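Local coordinates for Thiol:disulfide interchange protein dsbA-like (Escherichia coli, PDB 3C7M) that introduces disulfide bonds into other periplasmic proteins, working with its partner DsbI to form an essential disulfide in the arylsulfate sulfotransferase AssT, at residues A[18-29]-A[163-171]; A[1-9]-A[184-195]. All coordinates share one frame; numbering follows the deposited sequence. Where two conformers were deposited one is given.

Contact 1: A[18-29]-A[163-171]; sequences DKTLIKVFSYAC and VPAYVVNGK
One face of the Tyr-166 ring carries the aliphatic part of Lys-23, whose CG stands 3.9 Å from the ring centroid, offset toward the rim, in a CH-pi contact. The two side chains run side by side in the same direction. With CG anti to its own backbone N (chi1 -177°), Lys-23 lays its methylenes along the ring, then bends; a long, jointed lysine thus offers methylenes to the ring and an ammonium group to Asp-36, in a salt bridge. Tyr-166 OH bonds to Thr-40.

Both residues sit on paired antiparallel strands, 20-25 and 165-168, as a non-hydrogen-bonded pair. Ile-22 and Val-167 exchange two bonds of 2.8 Å between N of each and O of the other. Val-24 and Ala-165 form the next hydrogen-bonded pair, with Val-24 N 2.8 Å from Ala-165 O and Ala-165 N 3.0 Å from Val-24 O. Beta-branched residues suit the extended backbone, while Ala-165 adds no bulk beyond its methyl where helix 154-161 packs. At the far end Asn-169 OD1 accepts from Thr-20 N at 3.1 Å, nearly along the C=O axis, while Asn-169 N donates to Thr-20 O. A water joins Thr-20 OG1, Val-167 O and Gly-170 N.

At the other end Cys-29 SG lies 3.4 Å from Val-163 O and 3.7 Å from Val-163 CG2. Cys-29 opens the redox-active CxxC, reduced here, and Val-163 precedes Pro-164, the cis-proline that faces the CxxC cysteines in thioredoxin-fold oxidoreductases.

Strand 52-57 runs parallel along the other edge of 20-25; helix 30-38 packs on Tyr-166 and Pro-164.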
loop_
_atom_site.group_PDB
_atom_site.type_symbol
_atom_site.label_atom_id
_atom_site.label_comp_id
_atom_site.label_asym_id
_atom_site.label_seq_id
_atom_site.Cartn_x
_atom_site.Cartn_y
_atom_site.Cartn_z
ATOM N N ASP A 18 -3.287 15.673 -2.646
ATOM C CA ASP A 18 -4.589 16.257 -2.305
ATOM C C ASP A 18 -5.703 15.218 -2.330
ATOM O O ASP A 18 -5.798 14.427 -3.273
ATOM C CB ASP A 18 -4.936 17.395 -3.274
ATOM C CG ASP A 18 -4.064 18.626 -3.076
ATOM O OD1 ASP A 18 -3.008 18.529 -2.415
ATOM O OD2 ASP A 18 -4.441 19.699 -3.590
ATOM N N LYS A 19 -6.532 15.223 -1.287
ATOM C CA LYS A 19 -7.689 14.324 -1.174
ATOM C C LYS A 19 -7.296 12.853 -1.326
ATOM O O LYS A 19 -7.873 12.118 -2.133
ATOM C CB LYS A 19 -8.792 14.721 -2.165
ATOM C CG LYS A 19 -9.136 16.202 -2.116
ATOM C CD LYS A 19 -10.320 16.540 -3.000
ATOM C CE LYS A 19 -10.601 18.034 -2.977
ATOM N NZ LYS A 19 -10.900 18.527 -1.603
ATOM N N THR A 20 -6.293 12.444 -0.550
ATOM C CA THR A 20 -5.832 11.049 -0.539
ATOM C C THR A 20 -5.723 10.483 0.867
ATOM O O THR A 20 -5.469 11.201 1.846
ATOM C CB THR A 20 -4.444 10.848 -1.201
ATOM O OG1 THR A 20 -3.450 11.580 -0.478
ATOM C CG2 THR A 20 -4.438 11.267 -2.665
ATOM N N LEU A 21 -5.914 9.173 0.944
ATOM C CA LEU A 21 -5.505 8.406 2.094
ATOM C C LEU A 21 -4.416 7.492 1.577
ATOM O O LEU A 21 -4.693 6.509 0.892
ATOM C CB LEU A 21 -6.671 7.598 2.665
ATOM C CG LEU A 21 -6.313 6.644 3.802
ATOM C CD1 LEU A 21 -5.850 7.425 5.035
ATOM C CD2 LEU A 21 -7.502 5.750 4.143
ATOM N N ILE A 22 -3.173 7.852 1.877
ATOM C CA ILE A 22 -2.031 7.055 1.455
ATOM C C ILE A 22 -1.743 6.040 2.546
ATOM O O ILE A 22 -1.779 6.365 3.736
ATOM C CB ILE A 22 -0.794 7.950 1.171
ATOM C CG1 ILE A 22 -0.999 8.708 -0.147
ATOM C CG2 ILE A 22 0.503 7.122 1.149
ATOM C CD1 ILE A 22 0.044 9.782 -0.438
ATOM N N LYS A 23 -1.510 4.792 2.146
ATOM C CA LYS A 23 -1.061 3.786 3.094
ATOM C C LYS A 23 0.300 3.275 2.661
ATOM O O LYS A 23 0.411 2.553 1.663
ATOM C CB LYS A 23 -2.048 2.625 3.217
ATOM C CG LYS A 23 -1.606 1.601 4.262
ATOM C CD LYS A 23 -2.286 0.263 4.091
ATOM C CE LYS A 23 -1.873 -0.349 2.760
ATOM N NZ LYS A 23 -1.863 -1.828 2.829
ATOM N N VAL A 24 1.331 3.672 3.398
ATOM C CA VAL A 24 2.667 3.136 3.158
ATOM C C VAL A 24 2.722 1.747 3.781
ATOM O O VAL A 24 2.389 1.567 4.953
ATOM C CB VAL A 24 3.781 4.041 3.723
ATOM C CG1 VAL A 24 5.153 3.477 3.341
ATOM C CG2 VAL A 24 3.619 5.467 3.187
ATOM N N PHE A 25 3.111 0.751 2.993
ATOM C CA PHE A 25 3.132 -0.620 3.499
ATOM C C PHE A 25 4.249 -1.419 2.859
ATOM O O PHE A 25 4.874 -0.970 1.899
ATOM C CB PHE A 25 1.775 -1.309 3.272
ATOM C CG PHE A 25 1.565 -1.790 1.861
ATOM C CD1 PHE A 25 1.416 -0.879 0.804
ATOM C CD2 PHE A 25 1.548 -3.152 1.579
ATOM C CE1 PHE A 25 1.244 -1.328 -0.509
ATOM C CE2 PHE A 25 1.374 -3.597 0.269
ATOM C CZ PHE A 25 1.219 -2.682 -0.766
ATOM N N SER A 26 4.499 -2.597 3.422
ATOM C CA SER A 26 5.428 -3.568 2.834
ATOM C C SER A 26 4.817 -4.948 2.901
ATOM O O SER A 26 4.210 -5.309 3.911
ATOM C CB SER A 26 6.748 -3.584 3.607
ATOM O OG SER A 26 7.522 -4.729 3.267
ATOM N N TYR A 27 4.992 -5.733 1.841
ATOM C CA TYR A 27 4.529 -7.118 1.841
ATOM C C TYR A 27 5.121 -7.901 3.030
ATOM O O TYR A 27 4.510 -8.858 3.523
ATOM C CB TYR A 27 4.897 -7.804 0.514
ATOM C CG TYR A 27 6.353 -8.215 0.442
ATOM C CD1 TYR A 27 7.346 -7.292 0.119
ATOM C CD2 TYR A 27 6.735 -9.525 0.725
ATOM C CE1 TYR A 27 8.689 -7.662 0.082
ATOM C CE2 TYR A 27 8.065 -9.904 0.681
ATOM C CZ TYR A 27 9.032 -8.977 0.363
ATOM O OH TYR A 27 10.345 -9.370 0.316
ATOM N N ALA A 28 6.308 -7.493 3.482
ATOM C CA ALA A 28 7.060 -8.244 4.497
ATOM C C ALA A 28 6.746 -7.813 5.931
ATOM O O ALA A 28 7.356 -8.306 6.886
ATOM C CB ALA A 28 8.545 -8.144 4.221
ATOM N N CYS A 29 5.789 -6.907 6.083
ATOM C CA CYS A 29 5.481 -6.368 7.402
ATOM C C CYS A 29 4.261 -7.060 8.000
ATOM O O CYS A 29 3.173 -7.008 7.426
ATOM C CB CYS A 29 5.253 -4.863 7.331
ATOM S SG CYS A 29 4.628 -4.201 8.895
ATOM N N VAL A 163 5.869 0.932 9.449
ATOM C CA VAL A 163 4.728 0.641 8.590
ATOM C C VAL A 163 3.765 -0.295 9.329
ATOM O O VAL A 163 4.194 -1.073 10.185
ATOM C CB VAL A 163 5.154 0.055 7.211
ATOM C CG1 VAL A 163 5.788 1.135 6.343
ATOM C CG2 VAL A 163 6.100 -1.136 7.377
ATOM N N PRO A 164 2.460 -0.224 9.017
ATOM C CA PRO A 164 1.834 0.658 8.037
ATOM C C PRO A 164 1.847 2.117 8.467
ATOM O O PRO A 164 1.877 2.417 9.668
ATOM C CB PRO A 164 0.393 0.151 7.975
ATOM C CG PRO A 164 0.166 -0.492 9.306
ATOM C CD PRO A 164 1.477 -1.095 9.683
ATOM N N ALA A 165 1.826 3.005 7.480
ATOM C CA ALA A 165 1.765 4.438 7.734
ATOM C C ALA A 165 0.603 5.010 6.920
ATOM O O ALA A 165 0.682 5.139 5.688
ATOM C CB ALA A 165 3.092 5.096 7.372
ATOM N N TYR A 166 -0.487 5.327 7.618
ATOM C CA TYR A 166 -1.656 5.934 6.985
ATOM C C TYR A 166 -1.540 7.445 7.055
ATOM O O TYR A 166 -1.445 8.016 8.146
ATOM C CB TYR A 166 -2.945 5.490 7.666
ATOM C CG TYR A 166 -3.225 4.008 7.588
ATOM C CD1 TYR A 166 -2.754 3.143 8.575
ATOM C CD2 TYR A 166 -4.001 3.473 6.553
ATOM C CE1 TYR A 166 -3.035 1.774 8.530
ATOM C CE2 TYR A 166 -4.290 2.101 6.507
ATOM C CZ TYR A 166 -3.802 1.264 7.501
ATOM O OH TYR A 166 -4.054 -0.095 7.479
ATOM N N VAL A 167 -1.540 8.069 5.883
ATOM C CA VAL A 167 -1.319 9.505 5.743
ATOM C C VAL A 167 -2.514 10.165 5.053
ATOM O O VAL A 167 -2.968 9.712 4.003
ATOM C CB VAL A 167 -0.027 9.787 4.932
ATOM C CG1 VAL A 167 0.194 11.293 4.775
ATOM C CG2 VAL A 167 1.196 9.140 5.602
ATOM N N VAL A 168 -3.020 11.239 5.650
ATOM C CA VAL A 168 -4.136 11.978 5.078
ATOM C C VAL A 168 -3.627 13.234 4.393
ATOM O O VAL A 168 -2.920 14.044 5.012
ATOM C CB VAL A 168 -5.174 12.362 6.165
ATOM C CG1 VAL A 168 -6.359 13.095 5.552
ATOM C CG2 VAL A 168 -5.653 11.121 6.905
ATOM N N ASN A 169 -3.981 13.367 3.115
ATOM C CA ASN A 169 -3.644 14.534 2.285
ATOM C C ASN A 169 -2.157 14.856 2.216
ATOM O O ASN A 169 -1.759 16.020 2.074
ATOM C CB ASN A 169 -4.479 15.749 2.705
ATOM C CG ASN A 169 -5.942 15.555 2.405
ATOM O OD1 ASN A 169 -6.310 14.685 1.614
ATOM N ND2 ASN A 169 -6.789 16.362 3.030
ATOM N N GLY A 170 -1.347 13.805 2.312
ATOM C CA GLY A 170 0.109 13.919 2.269
ATOM C C GLY A 170 0.757 14.557 3.485
ATOM O O GLY A 170 1.971 14.673 3.533
ATOM N N LYS A 171 -0.037 14.928 4.492
ATOM C CA LYS A 171 0.442 15.793 5.575
ATOM C C LYS A 171 0.303 15.190 6.970
ATOM O O LYS A 171 1.178 15.362 7.824
ATOM C CB LYS A 171 -0.277 17.149 5.508
ATOM C CG LYS A 171 0.048 18.129 6.626
ATOM C CD LYS A 171 -0.527 19.502 6.327
ATOM C CE LYS A 171 -0.192 20.493 7.433
ATOM N NZ LYS A 171 -0.735 21.843 7.122
HETATM O O HOH W 1 -2.678 17.819 0.224
HETATM O O HOH W 2 -2.067 11.174 1.828
#

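Contact 2: A[1-9]-A[184-195]. With CD (cadmium ion), chain E.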
loop_
_atom_site.group_PDB
_atom_site.type_symbol
_atom_site.label_atom_id
_atom_site.label_comp_id
_atom_site.label_asym_id
_atom_site.label_seq_id
_atom_site.Cartn_x
_atom_site.Cartn_y
_atom_site.Cartn_z
ATOM N N PHE A 1 -9.614 14.214 18.857
ATOM C CA PHE A 1 -8.281 13.574 18.629
ATOM C C PHE A 1 -7.155 14.572 18.871
ATOM O O PHE A 1 -7.355 15.782 18.748
ATOM C CB PHE A 1 -8.189 12.988 17.217
ATOM C CG PHE A 1 -9.213 11.922 16.939
ATOM C CD1 PHE A 1 -9.018 10.617 17.381
ATOM C CD2 PHE A 1 -10.377 12.225 16.242
ATOM C CE1 PHE A 1 -9.967 9.630 17.131
ATOM C CE2 PHE A 1 -11.335 11.243 15.988
ATOM C CZ PHE A 1 -11.130 9.947 16.434
ATOM N N THR A 2 -5.976 14.051 19.207
ATOM C CA THR A 2 -4.869 14.885 19.675
ATOM C C THR A 2 -3.575 14.682 18.880
ATOM O O THR A 2 -3.085 13.557 18.741
ATOM C CB THR A 2 -4.589 14.618 21.170
ATOM O OG1 THR A 2 -5.830 14.580 21.888
ATOM C CG2 THR A 2 -3.699 15.704 21.763
ATOM N N GLU A 3 -3.020 15.785 18.381
ATOM C CA GLU A 3 -1.693 15.768 17.769
ATOM C C GLU A 3 -0.674 15.303 18.806
ATOM O O GLU A 3 -0.681 15.772 19.953
ATOM C CB GLU A 3 -1.321 17.156 17.245
ATOM C CG GLU A 3 -0.030 17.176 16.434
ATOM C CD GLU A 3 0.316 18.548 15.878
ATOM O OE1 GLU A 3 -0.545 19.455 15.896
ATOM O OE2 GLU A 3 1.461 18.715 15.411
ATOM N N GLY A 4 0.188 14.369 18.408
ATOM C CA GLY A 4 1.166 13.772 19.316
ATOM C C GLY A 4 0.747 12.427 19.887
ATOM O O GLY A 4 1.585 11.667 20.385
ATOM N N THR A 5 -0.551 12.142 19.812
ATOM C CA THR A 5 -1.107 10.891 20.311
ATOM C C THR A 5 -1.725 10.101 19.161
ATOM O O THR A 5 -1.319 8.976 18.876
ATOM C CB THR A 5 -2.180 11.147 21.392
ATOM O OG1 THR A 5 -1.606 11.911 22.461
ATOM C CG2 THR A 5 -2.727 9.829 21.941
ATOM N N ASP A 6 -2.707 10.710 18.507
ATOM C CA ASP A 6 -3.461 10.055 17.438
ATOM C C ASP A 6 -2.799 10.213 16.076
ATOM O O ASP A 6 -2.927 9.344 15.210
ATOM C CB ASP A 6 -4.892 10.580 17.417
ATOM C CG ASP A 6 -5.629 10.264 18.700
ATOM O OD1 ASP A 6 -5.892 9.070 18.946
ATOM O OD2 ASP A 6 -5.928 11.206 19.462
ATOM N N TYR A 7 -2.088 11.322 15.899
ATOM C CA TYR A 7 -1.439 11.629 14.638
ATOM C C TYR A 7 -0.308 12.619 14.860
ATOM O O TYR A 7 -0.178 13.208 15.937
ATOM C CB TYR A 7 -2.451 12.208 13.638
ATOM C CG TYR A 7 -2.953 13.592 13.999
ATOM C CD1 TYR A 7 -4.019 13.756 14.886
ATOM C CD2 TYR A 7 -2.357 14.733 13.466
ATOM C CE1 TYR A 7 -4.480 15.026 15.228
ATOM C CE2 TYR A 7 -2.810 16.006 13.801
ATOM C CZ TYR A 7 -3.868 16.144 14.684
ATOM O OH TYR A 7 -4.314 17.402 15.014
ATOM N N MET A 8 0.505 12.795 13.827
ATOM C CA MET A 8 1.528 13.838 13.799
ATOM C C MET A 8 1.532 14.500 12.423
ATOM O O MET A 8 0.938 13.982 11.466
ATOM C CB MET A 8 2.905 13.283 14.187
ATOM C CG MET A 8 3.437 12.149 13.311
ATOM S SD MET A 8 4.231 12.685 11.779
ATOM C CE MET A 8 5.700 13.521 12.386
ATOM N N VAL A 9 2.177 15.657 12.331
ATOM C CA VAL A 9 2.276 16.387 11.077
ATOM C C VAL A 9 3.662 16.156 10.485
ATOM O O VAL A 9 4.677 16.443 11.126
ATOM C CB VAL A 9 2.031 17.908 11.262
ATOM C CG1 VAL A 9 2.076 18.623 9.921
ATOM C CG2 VAL A 9 0.685 18.156 11.951
ATOM N N ALA A 184 -13.425 4.666 14.806
ATOM C CA ALA A 184 -12.558 5.710 15.342
ATOM C C ALA A 184 -11.534 6.153 14.302
ATOM O O ALA A 184 -11.239 7.340 14.189
ATOM C CB ALA A 184 -11.866 5.240 16.593
ATOM N N MET A 185 -11.016 5.200 13.530
ATOM C CA MET A 185 -10.061 5.538 12.482
ATOM C C MET A 185 -10.718 6.369 11.385
ATOM O O MET A 185 -10.141 7.344 10.903
ATOM C CB MET A 185 -9.423 4.286 11.883
ATOM C CG MET A 185 -8.196 4.608 11.041
ATOM S SD MET A 185 -7.554 3.125 10.269
ATOM C CE MET A 185 -6.224 3.835 9.314
ATOM N N ALA A 186 -11.936 5.992 11.001
ATOM C CA ALA A 186 -12.669 6.739 9.990
ATOM C C ALA A 186 -12.991 8.149 10.503
ATOM O O ALA A 186 -12.831 9.117 9.763
ATOM C CB ALA A 186 -13.936 6.004 9.597
ATOM N N ASP A 187 -13.412 8.253 11.772
ATOM C CA ASP A 187 -13.657 9.555 12.411
ATOM C C ASP A 187 -12.405 10.436 12.327
ATOM O O ASP A 187 -12.489 11.605 11.939
ATOM C CB ASP A 187 -14.052 9.396 13.890
ATOM C CG ASP A 187 -15.464 8.857 14.086
ATOM O OD1 ASP A 187 -16.128 8.448 13.109
ATOM O OD2 ASP A 187 -15.899 8.825 15.259
ATOM N N LEU A 188 -11.257 9.857 12.687
ATOM C CA LEU A 188 -9.986 10.582 12.680
ATOM C C LEU A 188 -9.632 11.068 11.281
ATOM O O LEU A 188 -9.262 12.230 11.102
ATOM C CB LEU A 188 -8.860 9.717 13.248
ATOM C CG LEU A 188 -7.429 10.260 13.159
ATOM C CD1 LEU A 188 -7.279 11.617 13.846
ATOM C CD2 LEU A 188 -6.476 9.255 13.760
ATOM N N ILE A 189 -9.755 10.182 10.291
ATOM C CA ILE A 189 -9.443 10.546 8.908
ATOM C C ILE A 189 -10.287 11.730 8.430
ATOM O O ILE A 189 -9.781 12.626 7.750
ATOM C CB ILE A 189 -9.575 9.339 7.941
ATOM C CG1 ILE A 189 -8.443 8.339 8.179
ATOM C CG2 ILE A 189 -9.565 9.802 6.479
ATOM C CD1 ILE A 189 -8.739 6.966 7.614
ATOM N N ARG A 190 -11.571 11.719 8.780
ATOM C CA ARG A 190 -12.467 12.818 8.423
ATOM C C ARG A 190 -12.048 14.129 9.052
ATOM O O ARG A 190 -12.078 15.168 8.389
ATOM C CB ARG A 190 -13.907 12.490 8.800
ATOM C CG ARG A 190 -14.436 11.379 7.968
ATOM C CD ARG A 190 -15.923 11.385 7.873
ATOM N NE ARG A 190 -16.305 10.455 6.825
ATOM C CZ ARG A 190 -16.599 10.809 5.582
ATOM N NH1 ARG A 190 -16.600 12.092 5.225
ATOM N NH2 ARG A 190 -16.911 9.874 4.700
ATOM N N GLU A 191 -11.654 14.071 10.322
ATOM C CA GLU A 191 -11.172 15.262 11.043
ATOM C C GLU A 191 -9.921 15.815 10.355
ATOM O O GLU A 191 -9.825 17.018 10.093
ATOM C CB GLU A 191 -10.877 14.954 12.512
ATOM C CG GLU A 191 -10.167 16.115 13.233
ATOM C CD GLU A 191 -10.292 16.079 14.747
ATOM O OE1 GLU A 191 -10.878 15.122 15.293
ATOM O OE2 GLU A 191 -9.799 17.030 15.394
ATOM N N LEU A 192 -8.990 14.925 10.029
ATOM C CA LEU A 192 -7.741 15.326 9.384
ATOM C C LEU A 192 -7.960 15.901 7.995
ATOM O O LEU A 192 -7.279 16.855 7.598
ATOM C CB LEU A 192 -6.756 14.150 9.329
ATOM C CG LEU A 192 -6.248 13.667 10.693
ATOM C CD1 LEU A 192 -5.357 12.436 10.554
ATOM C CD2 LEU A 192 -5.527 14.796 11.443
ATOM N N ALA A 193 -8.917 15.328 7.266
ATOM C CA ALA A 193 -9.216 15.743 5.896
ATOM C C ALA A 193 -9.923 17.095 5.830
ATOM O O ALA A 193 -9.959 17.725 4.767
ATOM C CB ALA A 193 -10.038 14.680 5.183
ATOM N N SER A 194 -10.484 17.519 6.964
ATOM C CA SER A 194 -11.183 18.801 7.061
ATOM C C SER A 194 -10.226 19.943 7.406
ATOM O O SER A 194 -10.609 21.115 7.375
ATOM C CB SER A 194 -12.309 18.724 8.097
ATOM O OG SER A 194 -11.791 18.719 9.416
ATOM N N LYS A 195 -8.982 19.596 7.735
ATOM C CA LYS A 195 -7.965 20.589 8.087
ATOM C C LYS A 195 -7.426 21.300 6.845
ATOM O O LYS A 195 -7.307 20.699 5.768
ATOM C CB LYS A 195 -6.817 19.944 8.870
ATOM C CG LYS A 195 -7.192 19.451 10.262
ATOM C CD LYS A 195 -5.951 19.060 11.055
ATOM C CE LYS A 195 -6.299 18.405 12.389
ATOM N NZ LYS A 195 -6.918 19.340 13.382
HETATM CD CD CD E . -17.854 7.710 14.779
HETATM O O HOH W 3 -11.419 15.904 17.747
HETATM O O HOH W 4 -7.208 17.482 15.995
#
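Phe-1 and Tyr-7 each turn a ring face to a leucine of helix 182-193 in CH-pi contacts. Leu-188 CB sits over the centre of the Phe-1 ring, 3.9 Å from its centroid, while the CD1 branch of the same leucine touches Phe-1 CG and reaches across to Tyr-7 CD1. Leu-192 CD2 stands almost on the normal of the Tyr-7 ring, 3.6 Å from the centroid; Glu-3 CA lies against the opposite face, toward its rim. Tyr-7 holds CG between its backbone N and carbonyl carbon (chi1 69°), a rotamer that swings the ring toward the helix. Leucine suits position 188 because its branches diverge: CB lies over the Phe-1 ring, CD1 runs between the two aromatics and CD2 meets Asp-6.

The helix is the C-terminal one of the thioredoxin fold, and it lies against the central sheet through Ile-189 and Leu-192. The N-terminal segment, whose strand 7-9 is an outermost strand of that sheet, folds back beside the helix, so the two chain ends meet.

Polar links are mainly made through water. The terminal Phe-1 N and Glu-191 OE1 form a long salt bridge of 3.9 Å, with a water between them bonded to both. Glu-191 OE1 also approaches the edge of the Phe-1 ring in its plane, 3.1 Å from Phe-1 CD2, where the ring hydrogens are slightly positive. A second water gathers Phe-1 O, Tyr-7 OH, Glu-191 OE2 and Lys-195 NZ. Within the N-terminal loop, Asp-6 OD2 accepts from Thr-2 N at 2.9 Å.

Metal binding involves Asp-187, which chelates cadmium through both carboxylate oxygens, OD2 at 2.3 Å; Asp-183 binds the same ion.

How the contacts relate
Contact 1 lies in the core and contact 2 nearer the surface, their centres about 14 Å apart, yet both reach one sheet: 20-25 and 165-168 are inner strands, 7-9 an outermost one. The helix of 184-195 bridges them, since Met-185 CE packs 3.5 Å from Tyr-166 CG and Ala-193 lies against Val-168. Chemistry follows depth. In contact 1 direct backbone hydrogen bonds join the strands, with water and the Asn-169 side chain coming in at the Thr-20 end; in contact 2 leucines meet aromatic faces, and the polar links between the segments run through water and a long charge pair. Along the chain, contact 2 joins the termini and contact 1 falls between them.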